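Local coordinates for acyl-CoA thioester hydrolase ybgC (Escherichia coli K-12, PDB 3GRH), which is an outer-membrane lipoprotein of the pectinesterase family and a putative thioesterase that neither binds pectin nor shows pectinesterase activity, at residues Arg107-Met113 / Gly129-Thr135; Gln74-Val78 / Ala98-Lys102. One frame throughout, in Å; residues are numbered along the deposited sequence.

How the interactions relate
Both contacts lie at one end of the parallel beta-helix, their centres about 8 Å apart. Interaction 2 comes first along the chain: it sets the outermost strand 77-79 against helix 92-100. Interaction 1 follows, pairing strand 108-112 with strand 130-134. Strands 77-79, 108-112 and 130-134 are successive neighbours in the same parallel sheet, so 108-112 lies between the other two, hydrogen-bonded to 77-79 along one edge and to 130-134 along the other. Gln108 ties the contacts together, its NE2 reaching Ala99 O at 2.8 Å, while the backbone of Ala111 bonds to Phe77. Together they build the end where the beta-helix begins: its first three sheet strands lie in chain order and helix 92-100 packs against them.

Interaction 1. Residues Arg107-Met113 / Gly129-Thr135; sequences RQYIAVM and GITLYGT
Arg107 leaves the backbone with CG beside the carbonyl carbon (chi1 178°) and bends at chi3, carrying the guanidinium over Gly129 CA and bonding NH1 to Thr131 OG1 at 2.9 Å. The hydroxyl, which also bonds Gln204, lies tilted from the guanidinium plane; NH2 is held by Gly202 O. Replacing Arg107 by alanine removes the guanidinium, which would probably leave Thr131 OG1 without this donor and Gly202 O without its NH2 partner. Beyond this bond runs the parallel ladder that joins neighbouring coils of the beta-helix: Ile110 N binds Thr131 O and Tyr133 N binds Ile110 O, the latter at 3.0 Å, the strands' short axes inclined by 20°. On the face carrying Tyr109 and Ala111, the Tyr109 ring lies alongside Thr131, CD1 to CB 3.5 Å. Tyr133 holds CG between its backbone N and carbonyl carbon (chi1 65°), which places its ring over Ala111, whose CA lies 4.0 Å from the Tyr133 ring centroid in a CH-pi contact. On the other face Leu132 CD1 packs against both Ile110 CG2 and Val112 CG2, the latter pair tight at 3.3 Å. Helix 92-100 covers this face through Ala95, Val96 and Ile92. A water joins Gln108 NE2 to Gly129 O.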
ATOM      1  N   ARG A 107      -4.138 -17.400  15.850  1.00 13.83           N
ATOM      2  CA  ARG A 107      -4.184 -15.940  15.715  1.00 13.01           C
ATOM      3  C   ARG A 107      -4.288 -15.244  17.065  1.00 12.57           C
ATOM      4  O   ARG A 107      -5.060 -15.702  17.971  1.00 13.17           O
ATOM      5  CB  ARG A 107      -5.391 -15.525  14.861  1.00 11.88           C
ATOM      6  CG  ARG A 107      -5.534 -14.114  14.727  1.00 13.62           C
ATOM      7  CD  ARG A 107      -6.575 -13.682  13.696  1.00 13.41           C
ATOM      8  NE  ARG A 107      -6.147 -14.038  12.368  1.00 14.06           N
ATOM      9  CZ  ARG A 107      -5.219 -13.362  11.663  1.00 12.73           C
ATOM     10  NH1 ARG A 107      -4.624 -12.303  12.152  1.00 10.96           N
ATOM     11  NH2 ARG A 107      -4.842 -13.837  10.511  1.00 13.21           N
ATOM     12  N   GLN A 108      -3.516 -14.157  17.243  1.00 12.98           N
ATOM     13  CA  GLN A 108      -3.556 -13.359  18.456  1.00 12.90           C
ATOM     14  C   GLN A 108      -4.033 -11.998  18.182  1.00 11.79           C
ATOM     15  O   GLN A 108      -3.735 -11.471  17.119  1.00 12.23           O
ATOM     16  CB  GLN A 108      -2.212 -13.293  19.100  1.00 13.56           C
ATOM     17  CG  GLN A 108      -1.788 -14.649  19.400  1.00 18.11           C
ATOM     18  CD  GLN A 108      -0.538 -14.682  20.085  1.00 22.60           C
ATOM     19  OE1 GLN A 108      -0.492 -14.532  21.301  1.00 24.27           O
ATOM     20  NE2 GLN A 108       0.511 -14.945  19.343  1.00 22.93           N
ATOM     21  N   TYR A 109      -4.811 -11.467  19.115  1.00 10.92           N
ATOM     22  CA  TYR A 109      -5.477 -10.196  18.979  1.00 10.51           C
ATOM     23  C   TYR A 109      -4.962  -9.204  20.000  1.00 10.97           C
ATOM     24  O   TYR A 109      -4.947  -9.508  21.189  1.00 12.01           O
ATOM     25  CB  TYR A 109      -6.966 -10.390  19.204  1.00 10.97           C
ATOM     26  CG  TYR A 109      -7.625 -11.211  18.136  1.00 11.72           C
ATOM     27  CD1 TYR A 109      -8.204 -10.605  17.066  1.00 15.72           C
ATOM     28  CD2 TYR A 109      -7.715 -12.593  18.265  1.00 15.77           C
ATOM     29  CE1 TYR A 109      -8.797 -11.344  16.091  1.00 15.44           C
ATOM     30  CE2 TYR A 109      -8.359 -13.352  17.269  1.00 14.33           C
ATOM     31  CZ  TYR A 109      -8.849 -12.675  16.181  1.00 13.90           C
ATOM     32  OH  TYR A 109      -9.534 -13.292  15.142  1.00 17.77           O
ATOM     33  N   ILE A 110      -4.547  -8.035  19.508  1.00 11.81           N
ATOM     34  CA  ILE A 110      -3.994  -6.975  20.314  1.00 10.76           C
ATOM     35  C   ILE A 110      -4.890  -5.782  20.144  1.00 12.20           C
ATOM     36  O   ILE A 110      -5.018  -5.230  19.062  1.00 11.22           O
ATOM     37  CB  ILE A 110      -2.563  -6.609  19.893  1.00 10.51           C
ATOM     38  CG1 ILE A 110      -1.668  -7.800  20.037  1.00 12.50           C
ATOM     39  CG2 ILE A 110      -2.050  -5.421  20.779  1.00 12.70           C
ATOM     40  CD1 ILE A 110      -0.276  -7.669  19.331  1.00 14.31           C
ATOM     41  N   ALA A 111      -5.572  -5.408  21.209  1.00  9.99           N
ATOM     42  CA  ALA A 111      -6.439  -4.199  21.212  1.00 10.90           C
ATOM     43  C   ALA A 111      -5.611  -3.016  21.593  1.00 11.94           C
ATOM     44  O   ALA A 111      -4.777  -3.144  22.489  1.00 14.85           O
ATOM     45  CB  ALA A 111      -7.622  -4.375  22.191  1.00 10.65           C
ATOM     46  N   VAL A 112      -5.831  -1.879  20.947  1.00 11.40           N
ATOM     47  CA  VAL A 112      -5.104  -0.654  21.268  1.00 12.06           C
ATOM     48  C   VAL A 112      -6.136   0.435  21.656  1.00 12.01           C
ATOM     49  O   VAL A 112      -7.045   0.757  20.910  1.00 11.87           O
ATOM     50  CB  VAL A 112      -4.233  -0.166  20.097  1.00 12.92           C
ATOM     51  CG1 VAL A 112      -3.433   1.027  20.630  1.00 12.91           C
ATOM     52  CG2 VAL A 112      -3.276  -1.237  19.573  1.00 15.48           C
ATOM     53  N   MET A 113      -6.001   0.950  22.883  1.00 12.62           N
ATOM     54  CA  MET A 113      -6.886   1.952  23.423  1.00 13.42           C
ATOM     55  C   MET A 113      -6.595   3.294  22.783  1.00 12.19           C
ATOM     56  O   MET A 113      -5.494   3.566  22.342  1.00 13.87           O
ATOM     57  CB  MET A 113      -6.704   2.078  24.934  1.00 14.17           C
ATOM     58  CG  MET A 113      -7.201   0.876  25.646  1.00 16.36           C
ATOM     59  SD  MET A 113      -7.174   1.047  27.394  1.00 22.94           S
ATOM     60  CE  MET A 113      -8.338   2.395  27.686  1.00 26.29           C
ATOM     61  N   GLY A 129      -0.867 -15.609  12.795  1.00 12.90           N
ATOM     62  CA  GLY A 129      -1.292 -14.237  12.454  1.00 11.73           C
ATOM     63  C   GLY A 129      -1.472 -13.334  13.662  1.00 11.69           C
ATOM     64  O   GLY A 129      -1.783 -13.753  14.734  1.00 11.92           O
ATOM     65  N   ILE A 130      -1.174 -12.060  13.465  1.00  8.98           N
ATOM     66  CA  ILE A 130      -1.423 -11.057  14.461  1.00 10.49           C
ATOM     67  C   ILE A 130      -2.509 -10.114  13.972  1.00  9.88           C
ATOM     68  O   ILE A 130      -2.432  -9.648  12.827  1.00 10.27           O
ATOM     69  CB  ILE A 130      -0.177 -10.222  14.702  1.00 13.02           C
ATOM     70  CG1 ILE A 130       0.925 -11.103  15.255  1.00 16.71           C
ATOM     71  CG2 ILE A 130      -0.481  -9.098  15.743  1.00 13.35           C
ATOM     72  CD1 ILE A 130       0.695 -11.495  16.655  1.00 19.43           C
ATOM     73  N   THR A 131      -3.512  -9.865  14.827  1.00 10.17           N
ATOM     74  CA  THR A 131      -4.547  -8.817  14.566  1.00 10.64           C
ATOM     75  C   THR A 131      -4.348  -7.687  15.511  1.00 10.60           C
ATOM     76  O   THR A 131      -4.330  -7.874  16.694  1.00 10.90           O
ATOM     77  CB  THR A 131      -5.940  -9.375  14.694  1.00  9.99           C
ATOM     78  OG1 THR A 131      -6.111 -10.451  13.745  1.00 12.00           O
ATOM     79  CG2 THR A 131      -6.985  -8.291  14.426  1.00 11.28           C
ATOM     80  N   LEU A 132      -4.179  -6.479  14.998  1.00 11.01           N
ATOM     81  CA  LEU A 132      -4.025  -5.277  15.824  1.00 10.27           C
ATOM     82  C   LEU A 132      -5.173  -4.342  15.487  1.00 10.27           C
ATOM     83  O   LEU A 132      -5.384  -4.040  14.313  1.00 10.49           O
ATOM     84  CB  LEU A 132      -2.685  -4.614  15.507  1.00 13.42           C
ATOM     85  CG  LEU A 132      -2.334  -3.380  16.270  1.00 14.31           C
ATOM     86  CD1 LEU A 132      -2.029  -3.705  17.715  1.00 18.51           C
ATOM     87  CD2 LEU A 132      -1.150  -2.704  15.600  1.00 19.01           C
ATOM     88  N   TYR A 133      -5.914  -3.903  16.491  1.00 10.32           N
ATOM     89  CA  TYR A 133      -7.079  -3.111  16.248  1.00  9.30           C
ATOM     90  C   TYR A 133      -7.264  -2.053  17.280  1.00 10.67           C
ATOM     91  O   TYR A 133      -6.951  -2.270  18.458  1.00 12.13           O
ATOM     92  CB  TYR A 133      -8.294  -3.997  16.175  1.00 11.33           C
ATOM     93  CG  TYR A 133      -8.714  -4.737  17.408  1.00 12.78           C
ATOM     94  CD1 TYR A 133      -9.721  -4.267  18.244  1.00 16.76           C
ATOM     95  CD2 TYR A 133      -8.125  -5.961  17.722  1.00 13.20           C
ATOM     96  CE1 TYR A 133     -10.081  -4.977  19.332  1.00 16.82           C
ATOM     97  CE2 TYR A 133      -8.465  -6.635  18.833  1.00 14.85           C
ATOM     98  CZ  TYR A 133      -9.474  -6.175  19.602  1.00 16.59           C
ATOM     99  OH  TYR A 133      -9.886  -6.843  20.724  1.00 18.05           O
ATOM    100  N   GLY A 134      -7.746  -0.923  16.805  1.00  9.81           N
ATOM    101  CA  GLY A 134      -8.102   0.169  17.696  1.00  9.41           C
ATOM    102  C   GLY A 134      -9.437   0.014  18.282  1.00 10.22           C
ATOM    103  O   GLY A 134     -10.350  -0.547  17.632  1.00 11.66           O
ATOM    104  N   THR A 135      -9.591   0.614  19.453  1.00 10.95           N
ATOM    105  CA  THR A 135     -10.909   0.555  20.152  1.00 13.93           C
ATOM    106  C   THR A 135     -11.570   1.917  20.309  1.00 15.05           C
ATOM    107  O   THR A 135     -12.590   2.054  21.056  1.00 18.37           O
ATOM    108  CB  THR A 135     -10.778  -0.169  21.460  1.00 14.78           C
ATOM    109  OG1 THR A 135     -10.018   0.631  22.358  1.00 16.82           O
ATOM    110  CG2 THR A 135     -10.184  -1.561  21.282  1.00 19.58           C
TER
HETATM  111  O   HOH W   1      -0.202 -15.578  16.406  1.00 21.12           O

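Interaction 2. Residues Gln74-Val78 / Ala98-Lys102; sequences QPDFV and AAIIK
This is a small, mainly apolar contact at the surface, where the outermost strand of the sheet, 77-79, meets the C-terminal part of helix 92-100, which covers the end of the beta-helix. Strand 77-79, the helix and strand 108-112 follow one another as a beta-alpha-beta unit, and the contact joins its first two elements. Phe77 carries it. Its CG lies anti to the carbonyl carbon (chi1 -57°), which sends the ring from the strand toward the helix, so that its far end meets the two alanines. CE1 approaches Ala98 CB at 3.5 Å. CE2 lies 3.7 Å from Ala99 CA and also touches its CB. The small alanine side chains let the ring come close to the helix backbone, and CZ stands 3.7 Å from Ala98 O. Lys102 comes from the opposite direction, its chain extended beyond CG, and lays CE 3.7 Å from Phe77 CZ. Elsewhere the Phe77 side chain also touches Gln108 and Ile110 of the adjoining strand and Thr88. The polar ends here are engaged with strand 108-112: Lys102 NZ bonds to Gln108 OE1, and Asp76 OD2 accepts from Tyr109 N. Asp76 OD1 and Lys102 NZ are 4.2 Å apart, too far for a salt bridge. No hydrogen bond crosses between 74-78 and 98-102, so their direct union rests on the phenyl ring and aliphatic carbons, with the opposite charges probably adding a modest electrostatic attraction at the margin.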
ATOM      1  N   GLN A  74     -12.720 -11.242  23.981  1.00 23.78           N
ATOM      2  CA  GLN A  74     -11.627 -10.774  24.811  1.00 23.05           C
ATOM      3  C   GLN A  74     -10.312 -10.732  24.045  1.00 20.98           C
ATOM      4  O   GLN A  74      -9.907 -11.718  23.453  1.00 21.54           O
ATOM      5  CB  GLN A  74     -11.436 -11.668  26.051  1.00 23.77           C
ATOM      6  CG  GLN A  74     -12.403 -11.315  27.173  1.00 26.83           C
ATOM      7  CD  GLN A  74     -11.986 -10.033  27.885  1.00 31.26           C
ATOM      8  OE1 GLN A  74     -10.837  -9.890  28.337  1.00 38.17           O
ATOM      9  NE2 GLN A  74     -12.904  -9.079  27.956  1.00 36.46           N
ATOM     10  N   PRO A  75      -9.632  -9.590  24.039  1.00 20.39           N
ATOM     11  CA  PRO A  75      -8.336  -9.691  23.372  1.00 17.84           C
ATOM     12  C   PRO A  75      -7.253 -10.400  24.168  1.00 18.70           C
ATOM     13  O   PRO A  75      -7.377 -10.603  25.364  1.00 19.27           O
ATOM     14  CB  PRO A  75      -7.940  -8.241  23.179  1.00 19.35           C
ATOM     15  CG  PRO A  75      -8.706  -7.506  24.254  1.00 19.94           C
ATOM     16  CD  PRO A  75      -9.953  -8.233  24.496  1.00 20.60           C
ATOM     17  N   ASP A  76      -6.193 -10.794  23.471  1.00 17.68           N
ATOM     18  CA  ASP A  76      -5.057 -11.429  24.111  1.00 18.49           C
ATOM     19  C   ASP A  76      -4.204 -10.424  24.849  1.00 18.14           C
ATOM     20  O   ASP A  76      -3.651 -10.762  25.915  1.00 21.00           O
ATOM     21  CB  ASP A  76      -4.212 -12.186  23.091  1.00 18.46           C
ATOM     22  CG  ASP A  76      -4.968 -13.343  22.470  1.00 21.85           C
ATOM     23  OD1 ASP A  76      -5.154 -14.353  23.174  1.00 27.57           O
ATOM     24  OD2 ASP A  76      -5.390 -13.281  21.301  1.00 18.66           O
ATOM     25  N   PHE A  77      -4.073  -9.245  24.263  1.00 18.73           N
ATOM     26  CA  PHE A  77      -3.277  -8.160  24.807  1.00 17.94           C
ATOM     27  C   PHE A  77      -3.996  -6.845  24.603  1.00 17.44           C
ATOM     28  O   PHE A  77      -4.793  -6.680  23.685  1.00 16.94           O
ATOM     29  CB  PHE A  77      -1.940  -8.085  24.092  1.00 17.88           C
ATOM     30  CG  PHE A  77      -1.167  -9.352  24.159  1.00 17.33           C
ATOM     31  CD1 PHE A  77      -0.453  -9.648  25.297  1.00 20.45           C
ATOM     32  CD2 PHE A  77      -1.229 -10.285  23.148  1.00 20.79           C
ATOM     33  CE1 PHE A  77       0.245 -10.862  25.426  1.00 21.91           C
ATOM     34  CE2 PHE A  77      -0.530 -11.468  23.250  1.00 21.11           C
ATOM     35  CZ  PHE A  77       0.202 -11.759  24.379  1.00 20.07           C
ATOM     36  N   VAL A  78      -3.761  -5.937  25.568  1.00 16.49           N
ATOM     37  CA  VAL A  78      -4.312  -4.599  25.510  1.00 15.73           C
ATOM     38  C   VAL A  78      -3.242  -3.541  25.701  1.00 14.96           C
ATOM     39  O   VAL A  78      -2.597  -3.534  26.747  1.00 16.82           O
ATOM     40  CB  VAL A  78      -5.377  -4.345  26.551  1.00 17.23           C
ATOM     41  CG1 VAL A  78      -5.951  -2.968  26.311  1.00 17.99           C
ATOM     42  CG2 VAL A  78      -6.494  -5.405  26.451  1.00 15.74           C
ATOM     43  N   ALA A  98       5.136  -9.789  22.959  1.00 13.15           N
ATOM     44  CA  ALA A  98       4.554 -10.759  23.837  1.00 13.17           C
ATOM     45  C   ALA A  98       3.738 -11.783  23.070  1.00 14.29           C
ATOM     46  O   ALA A  98       3.612 -12.924  23.528  1.00 14.21           O
ATOM     47  CB  ALA A  98       3.659 -10.094  24.900  1.00 14.77           C
ATOM     48  N   ALA A  99       3.152 -11.357  21.959  1.00 13.57           N
ATOM     49  CA  ALA A  99       2.412 -12.270  21.108  1.00 13.28           C
ATOM     50  C   ALA A  99       3.353 -13.235  20.405  1.00 13.94           C
ATOM     51  O   ALA A  99       3.122 -14.450  20.323  1.00 15.55           O
ATOM     52  CB  ALA A  99       1.592 -11.480  20.064  1.00 13.53           C
ATOM     53  N   ILE A 100       4.423 -12.705  19.864  1.00 13.60           N
ATOM     54  CA  ILE A 100       5.376 -13.496  19.074  1.00 14.45           C
ATOM     55  C   ILE A 100       6.106 -14.547  19.902  1.00 15.06           C
ATOM     56  O   ILE A 100       6.251 -15.676  19.444  1.00 15.76           O
ATOM     57  CB  ILE A 100       6.400 -12.609  18.378  1.00 15.22           C
ATOM     58  CG1 ILE A 100       5.734 -11.708  17.379  1.00 18.05           C
ATOM     59  CG2 ILE A 100       7.493 -13.494  17.672  1.00 17.59           C
ATOM     60  CD1 ILE A 100       5.098 -12.396  16.222  1.00 21.54           C
ATOM     61  N   ILE A 101       6.485 -14.204  21.109  1.00 14.55           N
ATOM     62  CA  ILE A 101       7.258 -15.162  21.967  1.00 15.26           C
ATOM     63  C   ILE A 101       6.460 -16.421  22.262  1.00 15.56           C
ATOM     64  O   ILE A 101       7.047 -17.427  22.675  1.00 17.47           O
ATOM     65  CB  ILE A 101       7.879 -14.548  23.213  1.00 15.80           C
ATOM     66  CG1 ILE A 101       6.862 -13.917  24.145  1.00 15.08           C
ATOM     67  CG2 ILE A 101       8.925 -13.470  22.771  1.00 16.58           C
ATOM     68  CD1 ILE A 101       7.361 -13.610  25.605  1.00 18.19           C
ATOM     69  N   LYS A 102       5.146 -16.399  22.141  1.00 15.20           N
ATOM     70  CA  LYS A 102       4.350 -17.608  22.407  1.00 16.43           C
ATOM     71  C   LYS A 102       4.580 -18.742  21.404  1.00 17.68           C
ATOM     72  O   LYS A 102       4.278 -19.892  21.690  1.00 19.14           O
ATOM     73  CB  LYS A 102       2.874 -17.268  22.412  1.00 17.37           C
ATOM     74  CG  LYS A 102       2.412 -16.433  23.573  1.00 18.47           C
ATOM     75  CD  LYS A 102       0.931 -16.512  23.562  1.00 22.28           C
ATOM     76  CE  LYS A 102       0.240 -15.477  24.414  1.00 26.03           C
ATOM     77  NZ  LYS A 102      -1.227 -15.544  24.031  1.00 25.71           N
TER